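Local coordinates for protein squalene synthase HpnC (Alicyclobacillus acidocaldarius subsp. acidocaldarius, PDB 4HD1) that probably acts as a prenyltransferase of the squalene/phytoene synthase family, joining two prenyl diphosphates on the route to squalene, at residues S24-F29 with G53-G58; S46-C51 with D137-L142; E126-Y131 with Y184-D189; Q172-D177 with D198-R203; L190-A195 with I213-D218. All blocks are in the same frame, centred on the assembly; numbering follows the deposited sequence. Where two conformers were deposited one is given.

Contact 1: S24-F29 with G53-G58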
# COMPACT_ATOMS: atom_id res chain seq x y z
N SER A 24 16.32 1.01 5.19
CA SER A 24 17.01 0.08 4.30
C SER A 24 16.06 -0.58 3.28
O SER A 24 16.48 -0.90 2.17
CB SER A 24 17.76 -0.99 5.09
OG SER A 24 16.89 -2.05 5.46
N HIS A 25 14.81 -0.80 3.67
CA HIS A 25 13.83 -1.46 2.80
C HIS A 25 13.15 -0.53 1.83
O HIS A 25 12.92 -0.90 0.68
CB HIS A 25 12.79 -2.22 3.63
CG HIS A 25 11.83 -3.06 2.80
ND1 HIS A 25 12.18 -4.25 2.28
CD2 HIS A 25 10.51 -2.83 2.42
CE1 HIS A 25 11.14 -4.76 1.60
NE2 HIS A 25 10.11 -3.90 1.69
N TYR A 26 12.82 0.68 2.27
CA TYR A 26 12.11 1.64 1.42
C TYR A 26 13.06 2.75 0.96
O TYR A 26 13.38 3.67 1.73
CB TYR A 26 10.89 2.23 2.14
CG TYR A 26 9.84 1.21 2.56
CD1 TYR A 26 8.79 0.86 1.71
CD2 TYR A 26 9.90 0.60 3.82
CE1 TYR A 26 7.84 -0.07 2.09
CE2 TYR A 26 8.95 -0.33 4.21
CZ TYR A 26 7.92 -0.66 3.34
OH TYR A 26 6.98 -1.59 3.73
N GLU A 27 13.49 2.67 -0.30
CA GLU A 27 14.48 3.60 -0.85
C GLU A 27 14.02 5.06 -0.84
O GLU A 27 14.83 5.96 -0.71
CB GLU A 27 14.90 3.19 -2.27
CG GLU A 27 13.77 2.90 -3.25
CD GLU A 27 13.43 1.42 -3.36
OE1 GLU A 27 13.03 0.81 -2.34
OE2 GLU A 27 13.55 0.86 -4.47
N ASN A 28 12.71 5.27 -0.96
CA ASN A 28 12.18 6.62 -1.06
C ASN A 28 11.56 7.16 0.22
O ASN A 28 10.77 8.10 0.16
CB ASN A 28 11.17 6.68 -2.20
CG ASN A 28 11.83 6.73 -3.55
OD1 ASN A 28 12.56 7.67 -3.86
ND2 ASN A 28 11.58 5.71 -4.38
N PHE A 29 11.94 6.61 1.37
CA PHE A 29 11.23 6.93 2.60
C PHE A 29 11.33 8.39 3.04
O PHE A 29 10.41 8.90 3.67
CB PHE A 29 11.61 6.00 3.75
CG PHE A 29 10.58 5.97 4.84
CD1 PHE A 29 10.77 6.67 6.02
CD2 PHE A 29 9.38 5.28 4.65
CE1 PHE A 29 9.81 6.66 7.01
CE2 PHE A 29 8.41 5.27 5.64
CZ PHE A 29 8.63 5.96 6.83
N GLY A 53 7.93 -6.52 7.21
CA GLY A 53 7.81 -7.89 7.72
C GLY A 53 6.88 -8.73 6.88
O GLY A 53 7.17 -9.89 6.61
N VAL A 54 5.76 -8.15 6.45
CA VAL A 54 4.82 -8.86 5.56
C VAL A 54 5.42 -9.06 4.16
O VAL A 54 5.28 -10.12 3.57
CB VAL A 54 3.43 -8.18 5.47
CG1 VAL A 54 2.42 -9.10 4.80
CG2 VAL A 54 2.93 -7.77 6.85
N ASP A 55 6.10 -8.03 3.65
CA ASP A 55 6.79 -8.12 2.35
C ASP A 55 7.80 -9.27 2.30
O ASP A 55 7.81 -10.05 1.35
CB ASP A 55 7.49 -6.81 2.00
CG ASP A 55 6.53 -5.71 1.57
OD1 ASP A 55 5.31 -5.98 1.42
OD2 ASP A 55 6.99 -4.56 1.39
N ASP A 56 8.62 -9.38 3.34
CA ASP A 56 9.67 -10.40 3.43
C ASP A 56 9.14 -11.84 3.37
O ASP A 56 9.87 -12.76 3.00
CB ASP A 56 10.51 -10.21 4.69
CG ASP A 56 11.48 -9.05 4.58
OD1 ASP A 56 11.53 -8.39 3.52
OD2 ASP A 56 12.21 -8.80 5.56
N LEU A 57 7.88 -12.01 3.72
CA LEU A 57 7.23 -13.32 3.63
C LEU A 57 6.47 -13.45 2.29
O LEU A 57 5.40 -14.06 2.23
CB LEU A 57 6.30 -13.54 4.84
CG LEU A 57 6.96 -13.44 6.24
CD1 LEU A 57 5.90 -13.49 7.33
CD2 LEU A 57 8.03 -14.53 6.47
N GLY A 58 7.06 -12.89 1.24
CA GLY A 58 6.46 -12.89 -0.10
C GLY A 58 7.02 -13.98 -0.99
O GLY A 58 7.12 -15.14 -0.58
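Asp55, in the last turns of helix 41-56, turns its carboxylate toward His25 and Tyr26 where helix 12-25 runs out. Its OD2 accepts a hydrogen bond from His25 NE2 over 3.2 Å, using the lone pair that faces away from OD1. The N-H...O angle is 152°, moderately bent, and the oxygen lies 19° out of the imidazole plane. His25 CG is anti to the backbone N (chi1 -173°), which carries the ring out toward Asp55. Tyr26 OH stands farther off, 3.8 Å from the same Asp55 OD2. Asp56 follows: its OD1 is 4.1 Å from His25 CE1, and its other oxygen forms a weak, long ion pair with Arg52. With alanine instead of His25, Asp55 OD2 would probably lose its N-H donor and its carboxylate could turn more easily. Asp55 and Asp56 probably belong to the first aspartate-rich motif, which in relatives binds diphosphate through magnesium. The histidine bond takes up one lone pair of OD2 and leaves OD1 outside it, orienting Asp55 from helix 12-25.

Contact 2: S46-C51 with D137-L142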
# COMPACT_ATOMS: atom_id res chain seq x y z
N SER A 46 7.57 2.37 12.83
CA SER A 46 7.05 1.09 13.35
C SER A 46 5.99 0.47 12.43
O SER A 46 5.94 -0.75 12.28
CB SER A 46 6.52 1.24 14.77
OG SER A 46 5.45 2.16 14.82
N VAL A 47 5.15 1.31 11.82
CA VAL A 47 4.13 0.81 10.90
C VAL A 47 4.79 0.27 9.63
O VAL A 47 4.43 -0.80 9.14
CB VAL A 47 3.07 1.87 10.58
CG1 VAL A 47 2.20 1.43 9.41
CG2 VAL A 47 2.23 2.14 11.81
N TYR A 48 5.77 1.01 9.12
CA TYR A 48 6.49 0.57 7.93
C TYR A 48 7.36 -0.66 8.16
O TYR A 48 7.42 -1.53 7.28
CB TYR A 48 7.24 1.73 7.27
CG TYR A 48 6.35 2.51 6.35
CD1 TYR A 48 6.23 2.17 5.00
CD2 TYR A 48 5.57 3.58 6.82
CE1 TYR A 48 5.40 2.88 4.14
CE2 TYR A 48 4.73 4.29 5.97
CZ TYR A 48 4.65 3.95 4.64
OH TYR A 48 3.83 4.64 3.79
N ALA A 49 8.00 -0.76 9.33
CA ALA A 49 8.72 -1.99 9.68
C ALA A 49 7.75 -3.17 9.70
O ALA A 49 8.07 -4.24 9.19
CB ALA A 49 9.44 -1.87 11.02
N PHE A 50 6.55 -2.97 10.24
CA PHE A 50 5.52 -4.01 10.17
C PHE A 50 5.22 -4.45 8.73
O PHE A 50 5.14 -5.65 8.45
CB PHE A 50 4.24 -3.59 10.89
CG PHE A 50 3.08 -4.52 10.65
CD1 PHE A 50 2.86 -5.62 11.48
CD2 PHE A 50 2.22 -4.32 9.57
CE1 PHE A 50 1.81 -6.49 11.25
CE2 PHE A 50 1.17 -5.19 9.33
CZ PHE A 50 0.96 -6.28 10.17
N CYS A 51 5.05 -3.49 7.82
CA CYS A 51 4.78 -3.80 6.40
C CYS A 51 5.96 -4.51 5.73
O CYS A 51 5.77 -5.42 4.93
CB CYS A 51 4.42 -2.54 5.61
SG CYS A 51 2.94 -1.70 6.19
N ASP A 137 -5.34 0.12 0.69
CA ASP A 137 -6.17 0.86 1.66
C ASP A 137 -5.67 0.84 3.12
O ASP A 137 -5.73 1.87 3.78
CB ASP A 137 -7.62 0.35 1.64
CG ASP A 137 -8.32 0.58 0.31
OD1 ASP A 137 -7.69 1.11 -0.64
OD2 ASP A 137 -9.53 0.22 0.23
N PRO A 138 -5.20 -0.32 3.63
CA PRO A 138 -4.89 -0.28 5.06
C PRO A 138 -3.76 0.70 5.45
O PRO A 138 -3.80 1.23 6.56
CB PRO A 138 -4.51 -1.73 5.37
CG PRO A 138 -5.25 -2.53 4.35
CD PRO A 138 -5.14 -1.70 3.10
N VAL A 139 -2.81 0.95 4.55
CA VAL A 139 -1.72 1.91 4.82
C VAL A 139 -2.29 3.30 5.09
O VAL A 139 -1.96 3.94 6.11
CB VAL A 139 -0.72 1.98 3.65
CG1 VAL A 139 0.46 2.87 4.03
CG2 VAL A 139 -0.22 0.58 3.28
N GLY A 140 -3.14 3.76 4.17
CA GLY A 140 -3.83 5.04 4.28
C GLY A 140 -4.59 5.18 5.58
O GLY A 140 -4.51 6.22 6.24
N ARG A 141 -5.30 4.13 5.96
CA ARG A 141 -6.07 4.13 7.21
C ARG A 141 -5.20 4.29 8.46
O ARG A 141 -5.55 5.04 9.39
CB ARG A 141 -6.95 2.88 7.29
CG ARG A 141 -8.05 2.89 6.23
CD ARG A 141 -8.95 1.67 6.27
NE ARG A 141 -10.11 1.90 5.41
CZ ARG A 141 -11.30 1.33 5.56
NH1 ARG A 141 -11.51 0.46 6.53
NH2 ARG A 141 -12.28 1.64 4.72
N LEU A 142 -4.06 3.59 8.48
CA LEU A 142 -3.09 3.70 9.57
C LEU A 142 -2.43 5.09 9.63
O LEU A 142 -2.21 5.63 10.71
CB LEU A 142 -2.02 2.60 9.48
CG LEU A 142 -2.53 1.16 9.65
CD1 LEU A 142 -1.45 0.15 9.32
CD2 LEU A 142 -3.10 0.92 11.04
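The Tyr48 phenol meets Val139 obliquely: its hydroxyl end passes 3.8 Å from Val139 CG1, and CZ lies 4.4 Å from that same methyl of Val139. The two side chains run about perpendicular to each other. The Tyr48 ring also enters edge-to-face pairs with Tyr26 and Phe29, so it stands between aromatic neighbours and the aliphatic side of helix 137-146. In Val139 the touching methyl CG1 is anti to the backbone N (chi1 -174°), which sends it out toward the tyrosine. Helices 41-56 and 137-146 belong to the all-alpha isoprenoid synthase fold, and here they meet through side chains alone, with no hydrogen bond across. Nearest in backbone are Val47 and Leu142, their CA atoms 7.9 Å apart. Val47 CG1 touches Leu142 CD1 at 3.9 Å, methyl against methyl, between the helices. Leu142 also packs on Pro105 and Phe106 of helix 104-118, while Tyr48 reaches Thr22 of helix 12-25.

Contact 3: E126-Y131 with Y184-D189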
# COMPACT_ATOMS: atom_id res chain seq x y z
N GLU A 126 -13.94 -5.45 -10.11
CA GLU A 126 -14.35 -5.65 -8.71
C GLU A 126 -13.37 -6.52 -7.93
O GLU A 126 -13.11 -6.27 -6.76
CB GLU A 126 -15.76 -6.24 -8.63
CG GLU A 126 -16.88 -5.25 -8.89
CD GLU A 126 -17.01 -4.85 -10.36
OE1 GLU A 126 -16.87 -5.72 -11.25
OE2 GLU A 126 -17.25 -3.65 -10.62
N ASP A 127 -12.82 -7.54 -8.60
CA ASP A 127 -11.81 -8.41 -8.01
C ASP A 127 -10.52 -7.66 -7.72
O ASP A 127 -9.94 -7.82 -6.64
CB ASP A 127 -11.53 -9.62 -8.90
CG ASP A 127 -12.75 -10.51 -9.08
OD1 ASP A 127 -13.68 -10.46 -8.24
OD2 ASP A 127 -12.79 -11.28 -10.06
N LEU A 128 -10.07 -6.84 -8.67
CA LEU A 128 -8.88 -6.03 -8.47
C LEU A 128 -9.09 -4.99 -7.36
O LEU A 128 -8.27 -4.86 -6.46
CB LEU A 128 -8.44 -5.36 -9.77
CG LEU A 128 -7.15 -4.53 -9.70
CD1 LEU A 128 -5.99 -5.36 -9.18
CD2 LEU A 128 -6.81 -3.90 -11.04
N ARG A 129 -10.21 -4.28 -7.44
CA ARG A 129 -10.62 -3.34 -6.39
C ARG A 129 -10.56 -4.04 -5.03
O ARG A 129 -10.00 -3.50 -4.08
CB ARG A 129 -12.02 -2.81 -6.66
CG ARG A 129 -12.55 -1.84 -5.62
CD ARG A 129 -12.52 -0.40 -6.12
NE ARG A 129 -13.13 0.49 -5.14
CZ ARG A 129 -13.63 1.70 -5.42
NH1 ARG A 129 -13.59 2.18 -6.65
NH2 ARG A 129 -14.16 2.43 -4.45
N ASP A 130 -11.11 -5.24 -4.95
CA ASP A 130 -11.16 -5.99 -3.69
C ASP A 130 -9.78 -6.33 -3.13
O ASP A 130 -9.56 -6.27 -1.92
CB ASP A 130 -12.00 -7.26 -3.84
CG ASP A 130 -12.67 -7.65 -2.55
OD1 ASP A 130 -12.29 -8.69 -1.97
OD2 ASP A 130 -13.57 -6.90 -2.09
N TYR A 131 -8.84 -6.68 -4.02
CA TYR A 131 -7.45 -6.90 -3.62
C TYR A 131 -6.86 -5.63 -2.99
O TYR A 131 -6.22 -5.70 -1.94
CB TYR A 131 -6.61 -7.36 -4.81
CG TYR A 131 -5.12 -7.45 -4.53
CD1 TYR A 131 -4.62 -8.25 -3.50
CD2 TYR A 131 -4.20 -6.73 -5.31
CE1 TYR A 131 -3.26 -8.32 -3.23
CE2 TYR A 131 -2.84 -6.80 -5.06
CZ TYR A 131 -2.37 -7.59 -4.02
OH TYR A 131 -1.02 -7.67 -3.77
N TYR A 184 -2.50 -8.19 -13.51
CA TYR A 184 -3.49 -7.47 -12.71
C TYR A 184 -4.58 -6.83 -13.55
O TYR A 184 -5.64 -6.47 -13.02
CB TYR A 184 -2.80 -6.43 -11.81
CG TYR A 184 -1.97 -7.05 -10.72
CD1 TYR A 184 -2.56 -7.54 -9.56
CD2 TYR A 184 -0.59 -7.17 -10.86
CE1 TYR A 184 -1.81 -8.13 -8.55
CE2 TYR A 184 0.18 -7.76 -9.85
CZ TYR A 184 -0.43 -8.23 -8.70
OH TYR A 184 0.32 -8.82 -7.70
N VAL A 185 -4.33 -6.69 -14.85
CA VAL A 185 -5.35 -6.15 -15.76
C VAL A 185 -6.55 -7.10 -15.74
O VAL A 185 -6.38 -8.28 -15.99
CB VAL A 185 -4.82 -6.00 -17.21
CG1 VAL A 185 -5.85 -5.27 -18.06
CG2 VAL A 185 -3.51 -5.23 -17.22
N PRO A 186 -7.75 -6.59 -15.41
CA PRO A 186 -8.92 -7.47 -15.32
C PRO A 186 -9.26 -8.13 -16.66
O PRO A 186 -9.18 -7.49 -17.71
CB PRO A 186 -10.04 -6.52 -14.87
CG PRO A 186 -9.33 -5.41 -14.18
CD PRO A 186 -8.06 -5.22 -14.96
N ARG A 187 -9.65 -9.41 -16.59
CA ARG A 187 -9.96 -10.22 -17.76
C ARG A 187 -11.15 -9.67 -18.56
O ARG A 187 -11.11 -9.65 -19.79
CB ARG A 187 -10.22 -11.69 -17.35
CG ARG A 187 -9.77 -12.72 -18.38
CD ARG A 187 -10.25 -14.14 -18.05
NE ARG A 187 -9.20 -15.00 -17.52
CZ ARG A 187 -8.76 -14.97 -16.27
NH1 ARG A 187 -9.28 -14.12 -15.40
NH2 ARG A 187 -7.79 -15.80 -15.88
N ALA A 188 -12.19 -9.23 -17.86
CA ALA A 188 -13.40 -8.68 -18.48
C ALA A 188 -13.17 -7.34 -19.16
O ALA A 188 -13.78 -7.06 -20.19
CB ALA A 188 -14.52 -8.58 -17.46
N ASP A 189 -12.29 -6.51 -18.60
CA ASP A 189 -11.97 -5.21 -19.18
C ASP A 189 -11.14 -5.35 -20.46
O ASP A 189 -11.20 -4.49 -21.34
CB ASP A 189 -11.24 -4.31 -18.18
CG ASP A 189 -12.07 -4.02 -16.94
OD1 ASP A 189 -13.28 -4.34 -16.92
OD2 ASP A 189 -11.52 -3.48 -15.97
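The turn that leads into helix 187-191 lies against helix 125-135 here: Tyr184 and Pro186 pack on Leu128 and Tyr131, all four buried, in the all-alpha isoprenoid synthase fold. Pro186 holds the N-cap position of helix 187-191, and its CA is 7.0 Å from that of Leu128. Leu128 CG is anti to the backbone N (chi1 -177°), which carries both methyls to the turn. CD1 lies 4.1 Å from Tyr184 CD1, coming to that ring obliquely, while CD2 leans on the carbonyl, 3.4 Å from Tyr184 O. One turn further along, the rings of Tyr131 and Tyr184 run nearly parallel, planes at 17°, yet are slid so far apart (centroids 6.0 Å) that they barely overlap. They meet at Tyr131 CE2 and Tyr184 CE1, 3.9 Å apart. His170 of helix 152-172 stacks on Tyr184, whose OH is hydrogen-bonded to Asp116. On the proline side, Leu128 CD2 completes the packing 4.3 Å from Pro186 CG.

Contact 4: Q172-D177 with D198-R203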
# COMPACT_ATOMS: atom_id res chain seq x y z
N GLN A 172 1.64 0.90 -14.85
CA GLN A 172 2.99 1.17 -15.31
C GLN A 172 3.93 -0.04 -15.14
O GLN A 172 5.06 -0.02 -15.63
CB GLN A 172 3.58 2.41 -14.63
CG GLN A 172 4.05 2.19 -13.20
CD GLN A 172 5.06 3.22 -12.74
OE1 GLN A 172 5.47 4.11 -13.49
NE2 GLN A 172 5.48 3.11 -11.48
N ASP A 173 3.45 -1.09 -14.47
CA ASP A 173 4.28 -2.26 -14.17
C ASP A 173 3.80 -3.58 -14.78
O ASP A 173 4.10 -4.65 -14.26
CB ASP A 173 4.42 -2.44 -12.65
CG ASP A 173 5.29 -1.38 -11.99
OD1 ASP A 173 6.05 -0.67 -12.70
OD2 ASP A 173 5.23 -1.26 -10.75
N ILE A 174 3.06 -3.50 -15.89
CA ILE A 174 2.57 -4.70 -16.58
C ILE A 174 3.73 -5.65 -16.92
O ILE A 174 3.63 -6.86 -16.69
CB ILE A 174 1.77 -4.36 -17.86
CG1 ILE A 174 0.65 -3.33 -17.59
CG2 ILE A 174 1.19 -5.61 -18.50
CD1 ILE A 174 -0.43 -3.80 -16.64
N ASP A 175 4.81 -5.10 -17.46
CA ASP A 175 5.99 -5.88 -17.83
C ASP A 175 6.64 -6.58 -16.64
O ASP A 175 6.83 -7.79 -16.65
CB ASP A 175 7.03 -5.02 -18.56
CG ASP A 175 7.27 -5.46 -20.00
OD1 ASP A 175 6.71 -6.50 -20.44
OD2 ASP A 175 8.04 -4.77 -20.69
N ARG A 176 6.96 -5.80 -15.60
CA ARG A 176 7.56 -6.33 -14.38
C ARG A 176 6.72 -7.48 -13.81
O ARG A 176 7.27 -8.54 -13.49
CB ARG A 176 7.74 -5.22 -13.34
CG ARG A 176 8.42 -5.67 -12.05
CD ARG A 176 8.61 -4.51 -11.08
NE ARG A 176 9.67 -3.59 -11.52
CZ ARG A 176 9.98 -2.45 -10.90
NH1 ARG A 176 9.32 -2.07 -9.82
NH2 ARG A 176 10.95 -1.69 -11.38
N ASP A 177 5.41 -7.27 -13.72
CA ASP A 177 4.48 -8.24 -13.14
C ASP A 177 4.37 -9.51 -13.98
O ASP A 177 4.26 -10.61 -13.44
CB ASP A 177 3.09 -7.62 -12.95
CG ASP A 177 3.05 -6.61 -11.81
OD1 ASP A 177 3.86 -6.74 -10.86
OD2 ASP A 177 2.20 -5.68 -11.86
N ASP A 198 -3.82 -13.28 -23.36
CA ASP A 198 -2.78 -13.73 -24.29
C ASP A 198 -2.02 -12.57 -24.94
O ASP A 198 -0.82 -12.66 -25.16
CB ASP A 198 -3.36 -14.65 -25.37
CG ASP A 198 -3.21 -16.13 -25.03
OD1 ASP A 198 -3.91 -16.95 -25.67
OD2 ASP A 198 -2.40 -16.47 -24.15
N ASP A 199 -2.74 -11.49 -25.24
CA ASP A 199 -2.13 -10.27 -25.76
C ASP A 199 -1.09 -9.73 -24.78
O ASP A 199 0.01 -9.33 -25.19
CB ASP A 199 -3.19 -9.20 -26.02
CG ASP A 199 -4.09 -9.53 -27.20
OD1 ASP A 199 -3.57 -9.97 -28.25
OD2 ASP A 199 -5.32 -9.32 -27.08
N ILE A 200 -1.44 -9.73 -23.49
CA ILE A 200 -0.55 -9.26 -22.43
C ILE A 200 0.67 -10.17 -22.31
O ILE A 200 1.80 -9.69 -22.19
CB ILE A 200 -1.30 -9.16 -21.06
CG1 ILE A 200 -2.52 -8.23 -21.15
CG2 ILE A 200 -0.36 -8.75 -19.94
CD1 ILE A 200 -2.22 -6.78 -21.53
N ARG A 201 0.43 -11.48 -22.35
CA ARG A 201 1.50 -12.47 -22.28
C ARG A 201 2.46 -12.32 -23.48
O ARG A 201 3.68 -12.37 -23.32
CB ARG A 201 0.93 -13.90 -22.19
CG ARG A 201 0.14 -14.16 -20.90
CD ARG A 201 -0.35 -15.61 -20.80
NE ARG A 201 -1.08 -15.84 -19.55
CZ ARG A 201 -2.41 -15.95 -19.44
NH1 ARG A 201 -3.18 -15.88 -20.53
NH2 ARG A 201 -2.97 -16.15 -18.24
N ALA A 202 1.89 -12.12 -24.67
CA ALA A 202 2.67 -11.91 -25.89
C ALA A 202 3.07 -10.44 -26.08
O ALA A 202 3.45 -10.03 -27.18
CB ALA A 202 1.89 -12.42 -27.11
N ARG A 203 2.98 -9.67 -25.00
CA ARG A 203 3.42 -8.26 -24.96
C ARG A 203 2.99 -7.43 -26.17
O ARG A 203 3.75 -6.56 -26.66
CB ARG A 203 4.95 -8.18 -24.73
CG ARG A 203 5.41 -8.90 -23.46
CD ARG A 203 6.92 -8.97 -23.31
NE ARG A 203 7.49 -7.71 -22.82
CZ ARG A 203 8.17 -6.85 -23.56
NH1 ARG A 203 8.39 -7.10 -24.85
NH2 ARG A 203 8.65 -5.74 -23.02
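Arg203 takes hold of Asp175 side-on with two nitrogens, one to each carboxylate oxygen. Arg203 NE donates to Asp175 OD1 at 2.8 Å (N-H...O angle 155°). Arg203 NH2 donates to Asp175 OD2 at 2.6 Å (160°). Both oxygens use the lone pair on the side of their twin, and carboxylate and guanidinium are nearly coplanar, so the pairing is a flat two-pronged salt bridge. Asp175 lies between Asp173 and Asp177 in what is probably the family's second aspartate-rich motif. Its partner closes helix 197-201: Arg203 is the positive-phi residue of a Schellman motif, in which Arg203 N bonds to Ile200 O and Arg204 N to Asp199 O. The arginine chain then bends about its CG-CD bond (chi3 79°) to bring the edge of the guanidinium to the acid. Phe264, the last ordered residue, touches both side chains. An asparagine in place of Asp175 would probably break the two-pronged pairing, since its NH2 would face an arginine donor and leave the positive charge without its mate. Beside the salt bridge, one residue earlier in helix 174-179, lies a small apolar contact between buried isoleucines, whose side chains run about perpendicular. In both, the branch methyl does the touching: Ile174 CG2 lies 3.8 Å from Ile200 CG2.

Contact 5: L190-A195 with I213-D218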
# COMPACT_ATOMS: atom_id res chain seq x y z
N LEU A 190 -10.37 -6.43 -20.56
CA LEU A 190 -9.65 -6.75 -21.79
C LEU A 190 -10.60 -7.27 -22.86
O LEU A 190 -10.52 -6.86 -24.02
CB LEU A 190 -8.53 -7.76 -21.54
CG LEU A 190 -7.24 -7.18 -20.98
CD1 LEU A 190 -6.36 -8.28 -20.40
CD2 LEU A 190 -6.49 -6.37 -22.03
N GLU A 191 -11.51 -8.15 -22.45
CA GLU A 191 -12.50 -8.74 -23.36
C GLU A 191 -13.53 -7.73 -23.83
O GLU A 191 -14.05 -7.86 -24.94
CB GLU A 191 -13.18 -9.94 -22.70
CG GLU A 191 -12.28 -11.16 -22.58
CD GLU A 191 -12.85 -12.22 -21.65
OE1 GLU A 191 -13.63 -11.87 -20.74
OE2 GLU A 191 -12.50 -13.41 -21.84
N GLN A 192 -13.82 -6.73 -23.00
CA GLN A 192 -14.75 -5.66 -23.36
C GLN A 192 -14.29 -4.95 -24.64
O GLN A 192 -15.12 -4.48 -25.42
CB GLN A 192 -14.88 -4.65 -22.23
CG GLN A 192 -16.01 -3.65 -22.42
CD GLN A 192 -15.68 -2.28 -21.89
OE1 GLN A 192 -15.24 -2.13 -20.74
NE2 GLN A 192 -15.89 -1.26 -22.71
N PHE A 193 -12.98 -4.89 -24.85
CA PHE A 193 -12.41 -4.28 -26.05
C PHE A 193 -11.83 -5.31 -27.03
O PHE A 193 -10.98 -4.99 -27.86
CB PHE A 193 -11.36 -3.23 -25.69
CG PHE A 193 -11.90 -2.10 -24.87
CD1 PHE A 193 -12.63 -1.08 -25.48
CD2 PHE A 193 -11.68 -2.04 -23.50
CE1 PHE A 193 -13.14 -0.02 -24.73
CE2 PHE A 193 -12.18 -0.99 -22.75
CZ PHE A 193 -12.91 0.02 -23.37
N GLY A 194 -12.31 -6.55 -26.94
CA GLY A 194 -11.90 -7.62 -27.85
C GLY A 194 -10.46 -8.07 -27.71
O GLY A 194 -9.89 -8.63 -28.64
N ALA A 195 -9.86 -7.81 -26.55
CA ALA A 195 -8.52 -8.30 -26.26
C ALA A 195 -8.58 -9.44 -25.25
O ALA A 195 -9.63 -9.70 -24.66
CB ALA A 195 -7.64 -7.16 -25.74
N ILE A 213 -6.18 -0.38 -21.00
CA ILE A 213 -5.28 0.41 -20.16
C ILE A 213 -5.90 1.79 -19.92
O ILE A 213 -5.94 2.27 -18.78
CB ILE A 213 -3.87 0.55 -20.79
CG1 ILE A 213 -3.27 -0.81 -21.18
CG2 ILE A 213 -2.93 1.32 -19.87
CD1 ILE A 213 -2.84 -1.71 -20.03
N ALA A 214 -6.39 2.42 -20.99
CA ALA A 214 -7.06 3.72 -20.90
C ALA A 214 -8.24 3.70 -19.94
O ALA A 214 -8.40 4.63 -19.16
CB ALA A 214 -7.49 4.20 -22.28
N LEU A 215 -9.05 2.65 -19.99
CA LEU A 215 -10.17 2.50 -19.07
C LEU A 215 -9.72 2.47 -17.60
O LEU A 215 -10.35 3.09 -16.74
CB LEU A 215 -10.99 1.25 -19.39
CG LEU A 215 -12.22 1.01 -18.51
CD1 LEU A 215 -13.27 2.09 -18.73
CD2 LEU A 215 -12.81 -0.37 -18.73
N GLU A 216 -8.62 1.77 -17.33
CA GLU A 216 -8.07 1.68 -15.98
C GLU A 216 -7.52 3.03 -15.51
O GLU A 216 -7.77 3.45 -14.38
CB GLU A 216 -6.98 0.60 -15.87
CG GLU A 216 -7.33 -0.77 -16.45
CD GLU A 216 -8.67 -1.33 -15.98
OE1 GLU A 216 -9.30 -0.77 -15.05
OE2 GLU A 216 -9.10 -2.35 -16.54
N VAL A 217 -6.79 3.69 -16.40
CA VAL A 217 -6.25 5.02 -16.14
C VAL A 217 -7.36 5.99 -15.74
O VAL A 217 -7.23 6.70 -14.74
CB VAL A 217 -5.45 5.54 -17.36
CG1 VAL A 217 -5.08 7.01 -17.19
CG2 VAL A 217 -4.20 4.70 -17.57
N ASP A 218 -8.46 5.99 -16.50
CA ASP A 218 -9.63 6.83 -16.21
C ASP A 218 -10.23 6.52 -14.84
O ASP A 218 -10.58 7.43 -14.10
CB ASP A 218 -10.71 6.66 -17.28
CG ASP A 218 -10.29 7.17 -18.66
OD1 ASP A 218 -9.15 7.66 -18.81
OD2 ASP A 218 -11.11 7.06 -19.59
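Phe193 presents the edge of its ring to Leu215: the leucine methyl CD2 lies near the ring plane, 4.1 Å from Phe193 CE2. The ring stands on the Schellman turn that ends helix 187-191, and Leu215 comes from helix 207-227. Gly194, with a phi of 68°, is the C-prime residue of that motif. Ala195 N bonds back to Leu190 O at 2.8 Å and Gly194 N to Glu191 O at 3.0 Å, while Phe193 N adds a longer bond to Leu190 O. The donors from Ala195 and Phe193 thus reach one carbonyl oxygen from opposite faces of its plane. Gln192 and Phe193, within this turn, point toward helix 207-227. Gln192 lies over one face of the phenyl ring, its CD 3.7 Å above the Phe193 plane and displaced to the rim. The Gln192 side chain crosses that of Leu215 at about a right angle and meets the same methyl as the ring edge. With CG anti to the backbone N (chi1 -178°), Leu215 reaches away from its helix, and CD2 meets both Phe193 and Gln192. No hydrogen bond crosses between the segments, and the contact sits at the surface, joining the end of a short helix to the flank of a long one. Phe193 also touches Arg211 of helix 207-227, and Leu215 CD2 comes to 3.6 Å from Gln192 OE1.

How the contacts relate
The five contacts form two groups. Contacts 1 and 2 share helix 41-56, their centres 11 Å apart, and touch where Tyr26 OH lies 3.3 Å from Cys51 CB. Contacts 3, 4 and 5 cluster on one side of the chain's centre, 11 to 15 Å apart between centres: Val185 packs on both Ile174 and Leu190, and Leu190 reaches Ile200. Contact 3 also meets contact 5 through Asp189 and Glu216, acids brought together beside Arg219. Contacts 1 and 4 probably carry the two aspartate-rich motifs that line the diphosphate-binding cleft in relatives; their centres are 24 Å apart, but their nearest atoms only about 7 Å.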